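Local coordinates for 5-carboxymethyl-2-hydroxymuconate delta-isomerase (Mycobacterium smegmatis, PDB 4PFZ), which probably binds a metal ion and acts as an isomerase or acetylpyruvate hydrolase of the fumarylacetoacetate hydrolase family, at residues B[147-150]-B[154-157]; B[82-87]-B[207-212]; B[6-11]-B[42-47]; B[120-125]-B[131-136]. All blocks are in the same frame, centred on the assembly; numbering follows the deposited sequence.

Interaction 1 (B[147-150]-B[154-157]); sequences DQQR and QWMR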
loop_
_atom_site.group_PDB
_atom_site.type_symbol
_atom_site.label_atom_id
_atom_site.label_comp_id
_atom_site.label_asym_id
_atom_site.label_seq_id
_atom_site.Cartn_x
_atom_site.Cartn_y
_atom_site.Cartn_z
ATOM N N ASP B 147 10.947 -2.834 -17.683
ATOM C CA ASP B 147 12.088 -1.928 -17.780
ATOM C C ASP B 147 12.283 -1.149 -16.476
ATOM O O ASP B 147 13.412 -0.976 -15.994
ATOM C CB ASP B 147 11.917 -0.957 -18.960
ATOM C CG ASP B 147 10.539 -0.283 -18.983
ATOM O OD1 ASP B 147 9.574 -0.847 -18.414
ATOM O OD2 ASP B 147 10.419 0.805 -19.591
ATOM N N GLN B 148 11.172 -0.687 -15.912
ATOM C CA GLN B 148 11.191 0.086 -14.670
ATOM C C GLN B 148 11.618 -0.774 -13.495
ATOM O O GLN B 148 12.272 -0.290 -12.571
ATOM C CB GLN B 148 9.815 0.699 -14.399
ATOM C CG GLN B 148 9.380 1.636 -15.512
ATOM C CD GLN B 148 8.009 2.236 -15.297
ATOM O OE1 GLN B 148 7.344 1.968 -14.291
ATOM N NE2 GLN B 148 7.568 3.045 -16.259
ATOM N N GLN B 149 11.234 -2.049 -13.532
ATOM C CA GLN B 149 11.676 -3.004 -12.528
ATOM C C GLN B 149 13.197 -3.038 -12.483
ATOM O O GLN B 149 13.802 -2.923 -11.422
ATOM C CB GLN B 149 11.123 -4.401 -12.827
ATOM C CG GLN B 149 10.148 -4.903 -11.796
ATOM C CD GLN B 149 9.651 -6.308 -12.096
ATOM O OE1 GLN B 149 8.976 -6.541 -13.097
ATOM N NE2 GLN B 149 9.987 -7.249 -11.226
ATOM N N ARG B 150 13.818 -3.163 -13.650
ATOM C CA ARG B 150 15.270 -3.293 -13.715
ATOM C C ARG B 150 15.994 -1.999 -13.329
ATOM O O ARG B 150 17.051 -2.035 -12.698
ATOM C CB ARG B 150 15.698 -3.737 -15.109
ATOM C CG ARG B 150 16.264 -5.151 -15.141
ATOM C CD ARG B 150 16.708 -5.555 -16.539
ATOM N NE ARG B 150 15.671 -6.304 -17.244
ATOM C CZ ARG B 150 14.745 -5.752 -18.022
ATOM N NH1 ARG B 150 13.839 -6.517 -18.617
ATOM N NH2 ARG B 150 14.724 -4.435 -18.201
ATOM N N GLN B 154 13.720 -1.681 -6.695
ATOM C CA GLN B 154 12.408 -1.864 -6.085
ATOM C C GLN B 154 11.365 -2.001 -7.197
ATOM O O GLN B 154 11.388 -1.242 -8.163
ATOM C CB GLN B 154 12.048 -0.693 -5.169
ATOM C CG GLN B 154 13.023 -0.494 -4.030
ATOM C CD GLN B 154 13.203 -1.763 -3.218
ATOM O OE1 GLN B 154 12.305 -2.166 -2.486
ATOM N NE2 GLN B 154 14.369 -2.391 -3.340
ATOM N N TRP B 155 10.457 -2.958 -7.052
ATOM C CA TRP B 155 9.492 -3.275 -8.113
ATOM C C TRP B 155 8.211 -2.456 -8.045
ATOM O O TRP B 155 7.360 -2.553 -8.936
ATOM C CB TRP B 155 9.116 -4.750 -8.055
ATOM C CG TRP B 155 10.280 -5.692 -8.091
ATOM C CD1 TRP B 155 11.531 -5.445 -8.565
ATOM C CD2 TRP B 155 10.288 -7.040 -7.620
ATOM N NE1 TRP B 155 12.323 -6.563 -8.419
ATOM C CE2 TRP B 155 11.578 -7.555 -7.840
ATOM C CE3 TRP B 155 9.326 -7.860 -7.022
ATOM C CZ2 TRP B 155 11.932 -8.851 -7.485
ATOM C CZ3 TRP B 155 9.682 -9.145 -6.671
ATOM C CH2 TRP B 155 10.973 -9.628 -6.905
ATOM N N MET B 156 8.064 -1.667 -6.985
ATOM C CA MET B 156 6.809 -0.982 -6.704
ATOM C C MET B 156 6.343 -0.111 -7.888
ATOM O O MET B 156 5.208 -0.254 -8.326
ATOM C CB MET B 156 6.930 -0.118 -5.438
ATOM C CG MET B 156 5.574 0.332 -4.870
ATOM S SD MET B 156 4.827 1.732 -5.747
ATOM C CE MET B 156 5.726 3.085 -5.014
ATOM N N ARG B 157 7.194 0.789 -8.383
ATOM C CA ARG B 157 6.778 1.679 -9.483
ATOM C C ARG B 157 6.321 0.856 -10.675
ATOM O O ARG B 157 5.234 1.091 -11.234
ATOM C CB ARG B 157 7.893 2.637 -9.922
ATOM C CG ARG B 157 7.487 3.438 -11.157
ATOM C CD ARG B 157 8.422 4.613 -11.440
ATOM N NE ARG B 157 9.745 4.194 -11.895
ATOM C CZ ARG B 157 10.221 4.406 -13.117
ATOM N NH1 ARG B 157 11.444 3.995 -13.434
ATOM N NH2 ARG B 157 9.476 5.024 -14.024
#
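Gln148 and Arg157 lay two flat polar groups on each other, the side-chain amide against the guanidinium with their planes only 12° apart; this holds for the conformer described, as a second one is modelled for Arg157. Followed outward, Gln148 meets the arginine at every step. Its CB lies 3.8 Å from Arg157 NH1, CG rests over the guanidinium face near the rim, and CD comes to 3.4 Å from Arg157 NH2. Because CG is anti to the carbonyl carbon and the chain then runs straight (chi2 179°), the amide is carried over NH2. At the tip, NE2 is 3.5 Å from Arg157 NH2, a stacking distance between two donors, while OE1 sits 3.5 Å from Arg157 CG. OE1 accepts its hydrogen bond from His161, and Arg157 NE forms a salt bridge with Asp152.

Gln149 makes a different approach to Trp155. Its NE2 stands over the pyrrole side of the indole, 3.5 Å from Trp155 CG, with the amide plane steeply inclined to the ring at 73°. Its CG supports the same region, 3.6 Å from Trp155 CD1. The contact joins helix 146-152 to the start of helix 156-159 and the residues just before it, beside the subunit interface, where Gln154 OE1 bonds Trp155 N of the second subunit. The flat groups of Gln148 and Arg157 thus stack without bonding each other, and their polar atoms bond instead to His161 and Asp152.

Interaction 2 (B[82-87]-B[207-212]); sequences PVIFLK and VEWTSA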
loop_
_atom_site.group_PDB
_atom_site.type_symbol
_atom_site.label_atom_id
_atom_site.label_comp_id
_atom_site.label_asym_id
_atom_site.label_seq_id
_atom_site.Cartn_x
_atom_site.Cartn_y
_atom_site.Cartn_z
ATOM N N PRO B 82 9.625 -16.507 1.190
ATOM C CA PRO B 82 8.901 -15.659 0.246
ATOM C C PRO B 82 9.407 -14.223 0.264
ATOM O O PRO B 82 9.795 -13.708 1.319
ATOM C CB PRO B 82 7.456 -15.719 0.752
ATOM C CG PRO B 82 7.389 -16.889 1.642
ATOM C CD PRO B 82 8.745 -16.993 2.263
ATOM N N VAL B 83 9.407 -13.593 -0.906
ATOM C CA VAL B 83 9.652 -12.166 -1.007
ATOM C C VAL B 83 8.314 -11.501 -1.318
ATOM O O VAL B 83 7.720 -11.739 -2.375
ATOM C CB VAL B 83 10.704 -11.829 -2.095
ATOM C CG1 VAL B 83 10.815 -10.317 -2.289
ATOM C CG2 VAL B 83 12.055 -12.413 -1.723
ATOM N N ILE B 84 7.815 -10.701 -0.386
ATOM C CA ILE B 84 6.529 -10.047 -0.605
ATOM C C ILE B 84 6.713 -8.554 -0.880
ATOM O O ILE B 84 7.736 -7.967 -0.524
ATOM C CB ILE B 84 5.564 -10.262 0.590
ATOM C CG1 ILE B 84 6.185 -9.768 1.893
ATOM C CG2 ILE B 84 5.162 -11.743 0.696
ATOM C CD1 ILE B 84 5.215 -9.725 3.061
ATOM N N PHE B 85 5.740 -7.959 -1.559
ATOM C CA PHE B 85 5.751 -6.524 -1.847
ATOM C C PHE B 85 4.310 -5.992 -1.958
ATOM O O PHE B 85 3.349 -6.745 -1.808
ATOM C CB PHE B 85 6.546 -6.219 -3.134
ATOM C CG PHE B 85 6.038 -6.951 -4.362
ATOM C CD1 PHE B 85 6.464 -8.231 -4.648
ATOM C CD2 PHE B 85 5.139 -6.347 -5.223
ATOM C CE1 PHE B 85 5.999 -8.913 -5.775
ATOM C CE2 PHE B 85 4.668 -7.024 -6.344
ATOM C CZ PHE B 85 5.104 -8.301 -6.621
ATOM N N LEU B 86 4.170 -4.689 -2.191
ATOM C CA LEU B 86 2.861 -4.038 -2.203
ATOM C C LEU B 86 2.552 -3.442 -3.576
ATOM O O LEU B 86 3.443 -2.933 -4.245
ATOM C CB LEU B 86 2.801 -2.917 -1.147
ATOM C CG LEU B 86 2.747 -3.367 0.307
ATOM C CD1 LEU B 86 2.945 -2.168 1.230
ATOM C CD2 LEU B 86 1.417 -4.074 0.602
ATOM N N LYS B 87 1.290 -3.524 -3.981
ATOM C CA LYS B 87 0.770 -2.744 -5.110
ATOM C C LYS B 87 -0.243 -1.784 -4.510
ATOM O O LYS B 87 -0.980 -2.160 -3.605
ATOM C CB LYS B 87 0.146 -3.654 -6.178
ATOM C CG LYS B 87 1.154 -4.561 -6.875
ATOM C CD LYS B 87 0.481 -5.639 -7.765
ATOM C CE LYS B 87 -0.276 -5.071 -8.972
ATOM N NZ LYS B 87 0.597 -4.848 -10.173
ATOM N N VAL B 207 -0.095 -16.585 3.776
ATOM C CA VAL B 207 -0.874 -15.855 4.774
ATOM C C VAL B 207 -0.121 -15.806 6.103
ATOM O O VAL B 207 -0.134 -14.793 6.801
ATOM C CB VAL B 207 -2.268 -16.494 4.983
ATOM C CG1 VAL B 207 -3.010 -15.799 6.110
ATOM C CG2 VAL B 207 -3.072 -16.399 3.695
ATOM N N GLU B 208 0.530 -16.908 6.447
ATOM C CA GLU B 208 1.391 -16.934 7.630
ATOM C C GLU B 208 2.547 -15.926 7.528
ATOM O O GLU B 208 2.797 -15.167 8.459
ATOM C CB GLU B 208 1.942 -18.336 7.846
ATOM C CG GLU B 208 2.889 -18.449 9.026
ATOM C CD GLU B 208 3.501 -19.828 9.118
ATOM O OE1 GLU B 208 2.998 -20.638 9.927
ATOM O OE2 GLU B 208 4.468 -20.102 8.370
ATOM N N TRP B 209 3.250 -15.932 6.401
ATOM C CA TRP B 209 4.383 -15.032 6.198
ATOM C C TRP B 209 3.945 -13.576 6.231
ATOM O O TRP B 209 4.596 -12.734 6.854
ATOM C CB TRP B 209 5.079 -15.336 4.867
ATOM C CG TRP B 209 6.335 -14.535 4.635
ATOM C CD1 TRP B 209 6.465 -13.402 3.876
ATOM C CD2 TRP B 209 7.635 -14.808 5.170
ATOM N NE1 TRP B 209 7.769 -12.962 3.903
ATOM C CE2 TRP B 209 8.506 -13.812 4.687
ATOM C CE3 TRP B 209 8.148 -15.804 6.004
ATOM C CZ2 TRP B 209 9.863 -13.775 5.025
ATOM C CZ3 TRP B 209 9.496 -15.767 6.334
ATOM C CH2 TRP B 209 10.336 -14.759 5.846
ATOM N N THR B 210 2.824 -13.290 5.575
ATOM C CA THR B 210 2.371 -11.919 5.413
ATOM C C THR B 210 1.774 -11.355 6.693
ATOM O O THR B 210 2.061 -10.215 7.061
ATOM C CB THR B 210 1.341 -11.797 4.282
ATOM O OG1 THR B 210 1.917 -12.314 3.075
ATOM C CG2 THR B 210 0.952 -10.316 4.063
ATOM N N SER B 211 0.971 -12.151 7.383
ATOM C CA SER B 211 0.373 -11.686 8.632
ATOM C C SER B 211 1.365 -11.666 9.801
ATOM O O SER B 211 1.054 -11.105 10.849
ATOM C CB SER B 211 -0.840 -12.542 9.002
ATOM O OG SER B 211 -0.466 -13.882 9.253
ATOM N N ALA B 212 2.541 -12.276 9.633
ATOM C CA ALA B 212 3.597 -12.143 10.642
ATOM C C ALA B 212 4.242 -10.762 10.532
ATOM O O ALA B 212 4.724 -10.205 11.513
ATOM C CB ALA B 212 4.658 -13.260 10.494
HETATM O O HOH W 1 9.466 -11.077 2.147
#
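A strand-to-helix packing contact within the fumarylacetoacetate hydrolase family region brings Pro82 and Ile84, at the entry to strand 84-87, against Trp209 of helix 203-213. The pyrrolidine ring lies over one indole face: Pro82 CD is 3.9 Å from the centroid of the six-membered ring and 16° off its normal, which meets the definition of a CH-pi contact. Pro82 CG extends the cover toward Trp209 CG, at 4.0 Å. Ile84 approaches differently, placing CG2 near the ring plane at the edge, 3.8 Å from Trp209 CD1. The indole reaches both partners because its CG is anti to the backbone N (chi1 -175°).

Although Pro82 O lies 3.4 Å from Trp209 NE1, the angle is too poor for a direct bond. A water in the indole plane makes the link instead: it accepts from Trp209 NE1 at 3.1 Å and from Ile84 N at 3.0 Å, and donates to Pro82 O at 2.8 Å. One water therefore links the indole N-H to two backbone groups of the 82-87 segment.

Ile84 CG2 also borders Thr210 OG1, whose polar partner is Leu206 O one helical turn back. Next to this contact, Ile61 of strand 60-63 touches both Ile84 and Thr210, while Met156 and Arg157 of the second subunit pack on Ile84 and Trp209, setting the strand-helix junction at the dimer interface.

Interaction 3 (B[6-11]-B[42-47]); sequences IASPDG and RSWPLA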
loop_
_atom_site.group_PDB
_atom_site.type_symbol
_atom_site.label_atom_id
_atom_site.label_comp_id
_atom_site.label_asym_id
_atom_site.label_seq_id
_atom_site.Cartn_x
_atom_site.Cartn_y
_atom_site.Cartn_z
ATOM N N ILE B 6 -21.221 -5.074 -8.321
ATOM C CA ILE B 6 -21.746 -4.738 -9.638
ATOM C C ILE B 6 -22.165 -3.272 -9.758
ATOM O O ILE B 6 -22.496 -2.616 -8.770
ATOM C CB ILE B 6 -22.957 -5.622 -10.012
ATOM C CG1 ILE B 6 -24.147 -5.335 -9.094
ATOM C CG2 ILE B 6 -22.572 -7.087 -9.953
ATOM C CD1 ILE B 6 -25.477 -5.687 -9.693
ATOM N N ALA B 7 -22.115 -2.767 -10.986
ATOM C CA ALA B 7 -22.660 -1.454 -11.301
ATOM C C ALA B 7 -24.046 -1.628 -11.898
ATOM O O ALA B 7 -24.185 -2.172 -12.993
ATOM C CB ALA B 7 -21.754 -0.711 -12.261
ATOM N N SER B 8 -25.068 -1.185 -11.173
ATOM C CA SER B 8 -26.447 -1.313 -11.645
ATOM C C SER B 8 -26.947 0.038 -12.164
ATOM O O SER B 8 -26.261 1.054 -12.019
ATOM C CB SER B 8 -27.351 -1.833 -10.521
ATOM O OG SER B 8 -27.468 -0.893 -9.470
ATOM N N PRO B 9 -28.138 0.066 -12.781
ATOM C CA PRO B 9 -28.681 1.391 -13.103
ATOM C C PRO B 9 -29.056 2.164 -11.839
ATOM O O PRO B 9 -29.215 3.386 -11.882
ATOM C CB PRO B 9 -29.922 1.070 -13.943
ATOM C CG PRO B 9 -29.653 -0.296 -14.510
ATOM C CD PRO B 9 -28.891 -1.019 -13.442
ATOM N N ASP B 10 -29.199 1.439 -10.729
ATOM C CA ASP B 10 -29.532 2.035 -9.437
ATOM C C ASP B 10 -28.281 2.390 -8.654
ATOM O O ASP B 10 -28.356 3.050 -7.619
ATOM C CB ASP B 10 -30.399 1.082 -8.610
ATOM N N GLY B 11 -27.134 1.933 -9.142
ATOM C CA GLY B 11 -25.876 2.177 -8.469
ATOM C C GLY B 11 -25.029 0.933 -8.245
ATOM O O GLY B 11 -25.139 -0.049 -8.978
ATOM N N ARG B 42 -33.645 -7.292 -3.832
ATOM C CA ARG B 42 -33.441 -6.742 -5.166
ATOM C C ARG B 42 -32.599 -7.699 -6.000
ATOM O O ARG B 42 -31.587 -8.221 -5.536
ATOM C CB ARG B 42 -32.779 -5.366 -5.094
ATOM N N SER B 43 -33.033 -7.945 -7.227
ATOM C CA SER B 43 -32.311 -8.851 -8.098
ATOM C C SER B 43 -32.015 -8.204 -9.440
ATOM O O SER B 43 -32.909 -7.686 -10.114
ATOM C CB SER B 43 -33.100 -10.147 -8.309
ATOM O OG SER B 43 -33.330 -10.381 -9.692
ATOM N N TRP B 44 -30.746 -8.233 -9.818
ATOM C CA TRP B 44 -30.359 -7.871 -11.164
ATOM C C TRP B 44 -29.900 -9.124 -11.891
ATOM O O TRP B 44 -29.161 -9.934 -11.332
ATOM C CB TRP B 44 -29.255 -6.816 -11.150
ATOM C CG TRP B 44 -29.607 -5.595 -10.369
ATOM C CD1 TRP B 44 -30.265 -4.493 -10.828
ATOM C CD2 TRP B 44 -29.316 -5.343 -8.989
ATOM N NE1 TRP B 44 -30.402 -3.571 -9.820
ATOM C CE2 TRP B 44 -29.830 -4.070 -8.680
ATOM C CE3 TRP B 44 -28.673 -6.070 -7.985
ATOM C CZ2 TRP B 44 -29.718 -3.510 -7.413
ATOM C CZ3 TRP B 44 -28.563 -5.512 -6.730
ATOM C CH2 TRP B 44 -29.082 -4.245 -6.453
ATOM N N PRO B 45 -30.370 -9.318 -13.129
ATOM C CA PRO B 45 -29.699 -10.345 -13.918
ATOM C C PRO B 45 -28.266 -9.924 -14.185
ATOM O O PRO B 45 -27.981 -8.726 -14.175
ATOM C CB PRO B 45 -30.519 -10.400 -15.210
ATOM C CG PRO B 45 -31.248 -9.093 -15.260
ATOM C CD PRO B 45 -31.523 -8.737 -13.835
ATOM N N LEU B 46 -27.386 -10.893 -14.406
ATOM C CA LEU B 46 -25.978 -10.618 -14.660
ATOM C C LEU B 46 -25.816 -9.932 -16.014
ATOM O O LEU B 46 -24.874 -9.170 -16.247
ATOM C CB LEU B 46 -25.176 -11.920 -14.610
ATOM C CG LEU B 46 -23.656 -11.839 -14.718
ATOM C CD1 LEU B 46 -23.110 -10.822 -13.732
ATOM C CD2 LEU B 46 -23.064 -13.211 -14.458
ATOM N N ALA B 47 -26.763 -10.209 -16.901
ATOM C CA ALA B 47 -26.752 -9.662 -18.250
ATOM C C ALA B 47 -26.937 -8.149 -18.258
ATOM O O ALA B 47 -26.372 -7.454 -19.103
ATOM C CB ALA B 47 -27.838 -10.329 -19.088
#
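Trp44 turns its indole toward Ser8 and Ile6, joining the short strand 43-45 to the hairpin formed by strands 2-8 and 11-18 in the Rv2993c-like N-terminal region. The two partners meet the ring from different inclinations. Ser8 CB stands above the face, displaced toward the rim, at 3.8 Å from the centroid of the five-membered ring and 22° off its normal. This is a CH-pi contact made by the methylene; its nearest ring atom is Trp44 NE1, 3.6 Å from Ser8 CB. Ile6 instead brings its terminal methyl obliquely to the benzene half, with CD1 3.6 Å from Trp44 CE3. The two residues alternate along their strand, so both side chains leave it toward Trp44 and share the length of the indole between them.

The torsions account for this division. In Trp44, CG is anti to the carbonyl carbon (chi1 -55°), and chi2 of -87° turns the ring plane nearly perpendicular to the plane through CA, CB and CG. In Ile6, CG1 lies between the backbone N and carbonyl carbon, after which the extended ethyl arm delivers CD1 to the ring.

Strand 43-45 does not pair with strand 2-8: Trp44 is hydrogen-bonded through its backbone to Cys26 in strand 25-28, and Ile6 to Ala13 in strand 11-18. The strands curl so that Trp44 faces Ile6 and Ser8, its side chain also touching Ala13 and Glu28, with Val49 packing on both Trp44 and Ile6. The isoleucine methyl reaches inward from the benzene rim as far as the ring fusion, where Ile6 CD1 lies 3.9 Å from Trp44 CD2.

Interaction 4 (B[120-125]-B[131-136]); sequences RPCKDV and AEFILG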
loop_
_atom_site.group_PDB
_atom_site.type_symbol
_atom_site.label_atom_id
_atom_site.label_comp_id
_atom_site.label_asym_id
_atom_site.label_seq_id
_atom_site.Cartn_x
_atom_site.Cartn_y
_atom_site.Cartn_z
ATOM N N ARG B 120 -11.134 -11.392 7.468
ATOM C CA ARG B 120 -11.130 -11.044 8.890
ATOM C C ARG B 120 -9.817 -10.394 9.274
ATOM O O ARG B 120 -8.767 -10.759 8.748
ATOM C CB ARG B 120 -11.363 -12.284 9.760
ATOM C CG ARG B 120 -12.808 -12.725 9.848
ATOM C CD ARG B 120 -12.921 -14.105 10.479
ATOM N NE ARG B 120 -12.432 -14.134 11.855
ATOM C CZ ARG B 120 -12.146 -15.252 12.519
ATOM N NH1 ARG B 120 -12.285 -16.427 11.922
ATOM N NH2 ARG B 120 -11.709 -15.199 13.770
ATOM N N PRO B 121 -9.869 -9.418 10.191
ATOM C CA PRO B 121 -8.625 -8.813 10.669
ATOM C C PRO B 121 -7.739 -9.882 11.276
ATOM O O PRO B 121 -8.245 -10.742 12.007
ATOM C CB PRO B 121 -9.096 -7.799 11.720
ATOM C CG PRO B 121 -10.466 -8.207 12.076
ATOM C CD PRO B 121 -11.053 -8.908 10.901
ATOM N N CYS B 122 -6.450 -9.870 10.955
ATOM C CA CYS B 122 -5.565 -10.857 11.543
ATOM C C CYS B 122 -4.102 -10.474 11.544
ATOM O O CYS B 122 -3.630 -9.659 10.748
ATOM C CB CYS B 122 -5.727 -12.196 10.836
ATOM S SG CYS B 122 -5.543 -12.107 9.066
ATOM N N LYS B 123 -3.395 -11.110 12.464
ATOM C CA LYS B 123 -1.982 -10.907 12.689
ATOM C C LYS B 123 -1.447 -12.239 13.186
ATOM O O LYS B 123 -2.137 -12.924 13.938
ATOM C CB LYS B 123 -1.756 -9.789 13.719
ATOM C CG LYS B 123 -0.307 -9.359 13.894
ATOM C CD LYS B 123 0.182 -8.592 12.655
ATOM C CE LYS B 123 1.667 -8.305 12.765
ATOM N NZ LYS B 123 2.012 -7.710 14.100
ATOM N N ASP B 124 -0.249 -12.622 12.749
ATOM C CA ASP B 124 0.424 -13.806 13.290
ATOM C C ASP B 124 -0.427 -15.052 13.153
ATOM O O ASP B 124 -0.645 -15.775 14.127
ATOM C CB ASP B 124 0.775 -13.606 14.772
ATOM C CG ASP B 124 1.746 -12.466 14.995
ATOM O OD1 ASP B 124 2.695 -12.343 14.198
ATOM O OD2 ASP B 124 1.560 -11.696 15.967
ATOM N N VAL B 125 -0.916 -15.296 11.949
ATOM C CA VAL B 125 -1.740 -16.467 11.705
ATOM C C VAL B 125 -0.863 -17.645 11.326
ATOM O O VAL B 125 -0.036 -17.532 10.425
ATOM C CB VAL B 125 -2.752 -16.196 10.591
ATOM C CG1 VAL B 125 -3.593 -17.439 10.317
ATOM C CG2 VAL B 125 -3.626 -15.025 10.977
ATOM N N ALA B 131 -7.177 -20.608 6.363
ATOM C CA ALA B 131 -8.523 -20.613 5.794
ATOM C C ALA B 131 -9.551 -19.948 6.715
ATOM O O ALA B 131 -10.569 -19.441 6.248
ATOM C CB ALA B 131 -8.952 -22.042 5.468
ATOM N N GLU B 132 -9.284 -19.960 8.023
ATOM C CA GLU B 132 -10.145 -19.296 9.001
ATOM C C GLU B 132 -10.279 -17.794 8.731
ATOM O O GLU B 132 -11.281 -17.176 9.089
ATOM C CB GLU B 132 -9.610 -19.521 10.424
ATOM C CG GLU B 132 -9.474 -20.998 10.804
ATOM C CD GLU B 132 -9.132 -21.209 12.273
ATOM O OE1 GLU B 132 -9.153 -20.221 13.042
ATOM O OE2 GLU B 132 -8.838 -22.364 12.653
ATOM N N PHE B 133 -9.279 -17.210 8.080
ATOM C CA PHE B 133 -9.251 -15.764 7.887
ATOM C C PHE B 133 -9.397 -15.367 6.428
ATOM O O PHE B 133 -9.258 -14.188 6.084
ATOM C CB PHE B 133 -7.959 -15.177 8.456
ATOM C CG PHE B 133 -7.804 -15.423 9.926
ATOM C CD1 PHE B 133 -7.232 -16.601 10.385
ATOM C CD2 PHE B 133 -8.275 -14.502 10.846
ATOM C CE1 PHE B 133 -7.107 -16.843 11.751
ATOM C CE2 PHE B 133 -8.155 -14.736 12.208
ATOM C CZ PHE B 133 -7.574 -15.904 12.658
ATOM N N ILE B 134 -9.702 -16.342 5.580
ATOM C CA ILE B 134 -9.815 -16.088 4.151
ATOM C C ILE B 134 -11.270 -16.088 3.716
ATOM O O ILE B 134 -11.984 -17.065 3.927
ATOM C CB ILE B 134 -9.047 -17.143 3.322
ATOM C CG1 ILE B 134 -7.541 -16.986 3.518
ATOM C CG2 ILE B 134 -9.403 -17.030 1.847
ATOM C CD1 ILE B 134 -6.736 -18.103 2.862
ATOM N N LEU B 135 -11.706 -14.996 3.098
ATOM C CA LEU B 135 -13.075 -14.900 2.610
ATOM C C LEU B 135 -13.297 -15.810 1.406
ATOM O O LEU B 135 -14.283 -16.554 1.329
ATOM C CB LEU B 135 -13.422 -13.455 2.237
ATOM C CG LEU B 135 -14.766 -13.333 1.502
ATOM C CD1 LEU B 135 -15.923 -13.643 2.449
ATOM C CD2 LEU B 135 -14.936 -11.965 0.870
ATOM N N GLY B 136 -12.379 -15.730 0.458
ATOM C CA GLY B 136 -12.489 -16.501 -0.760
ATOM C C GLY B 136 -11.350 -16.196 -1.701
ATOM O O GLY B 136 -10.357 -15.587 -1.310
#
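The carbonyl oxygen of Glu132 accepts from Arg120 NH1 at 3.1 Å, a weak bond with an N-H...O angle of 125°. The same guanidinium lies against the neighbouring ring of Phe133, centres 4.6 Å apart and planes inclined by 30°, so the stack is tilted and Phe133 CE2 lies below the guanidinium rim. A bend at chi3 brings the guanidinium onto the Phe133 ring and NH1 close to Glu132 O. The charged end thus combines a weak, bent hydrogen bond with an aromatic stack, while Glu132 OE1 pairs with Arg129.

Phe133 is also met by Cys122 and Val125 from segment 120-125. Cys122 CB comes closest, 3.4 Å from Phe133 CD2, and Cys122 SG lies obliquely to the ring, 4.7 Å from its centroid, in a sulfur-aromatic contact. Val125 covers a face: its CG2 is 4.1 Å from the ring centroid and 18° off the normal, a CH-pi contact, while CG1 reaches Phe133 CD1 at 3.7 Å. The phenyl ring is therefore wrapped by the curving loop, with the Arg120 guanidinium on one side of the ring plane and Cys122 and Val125 on the other. The contact also buries Arg120 N, for which the model contains no hydrogen-bonding partner.

This loop connects strands 108-118 and 134-145, an antiparallel pair, and closes over the start of the second strand. Phe133 bonds through its backbone to Gly119, and Leu135 and Gly136 both face Val117 in a classic beta bulge. From the helical side, Ser211 of helix 203-213 bonds to Asp124 and Val125, while Ile134 packs on Ile203 and Val207.

Interactions 1 and 2 are buried contacts at the subunit interface, whereas interactions 3 and 4 are only partly buried. Interaction 1 is nested in the chain loop closed by interaction 2, and the two meet where Trp155 packs edge-to-face on Phe85. Interaction 4 lies in the same loop and shares helix 203-213 with interaction 2 through Ser211. Interaction 3 stands apart, its centre about 39 Å from that of interaction 1. Each has an aromatic ring, but its partners differ: the ring of 154-157 meets an amide, that of 207-212 a proline and a bridging water, that of 42-47 a serine methylene and an isoleucine methyl, and that of 131-136 a guanidinium, a sulfur and a valine. Interaction 1 adds an amide-guanidinium stack.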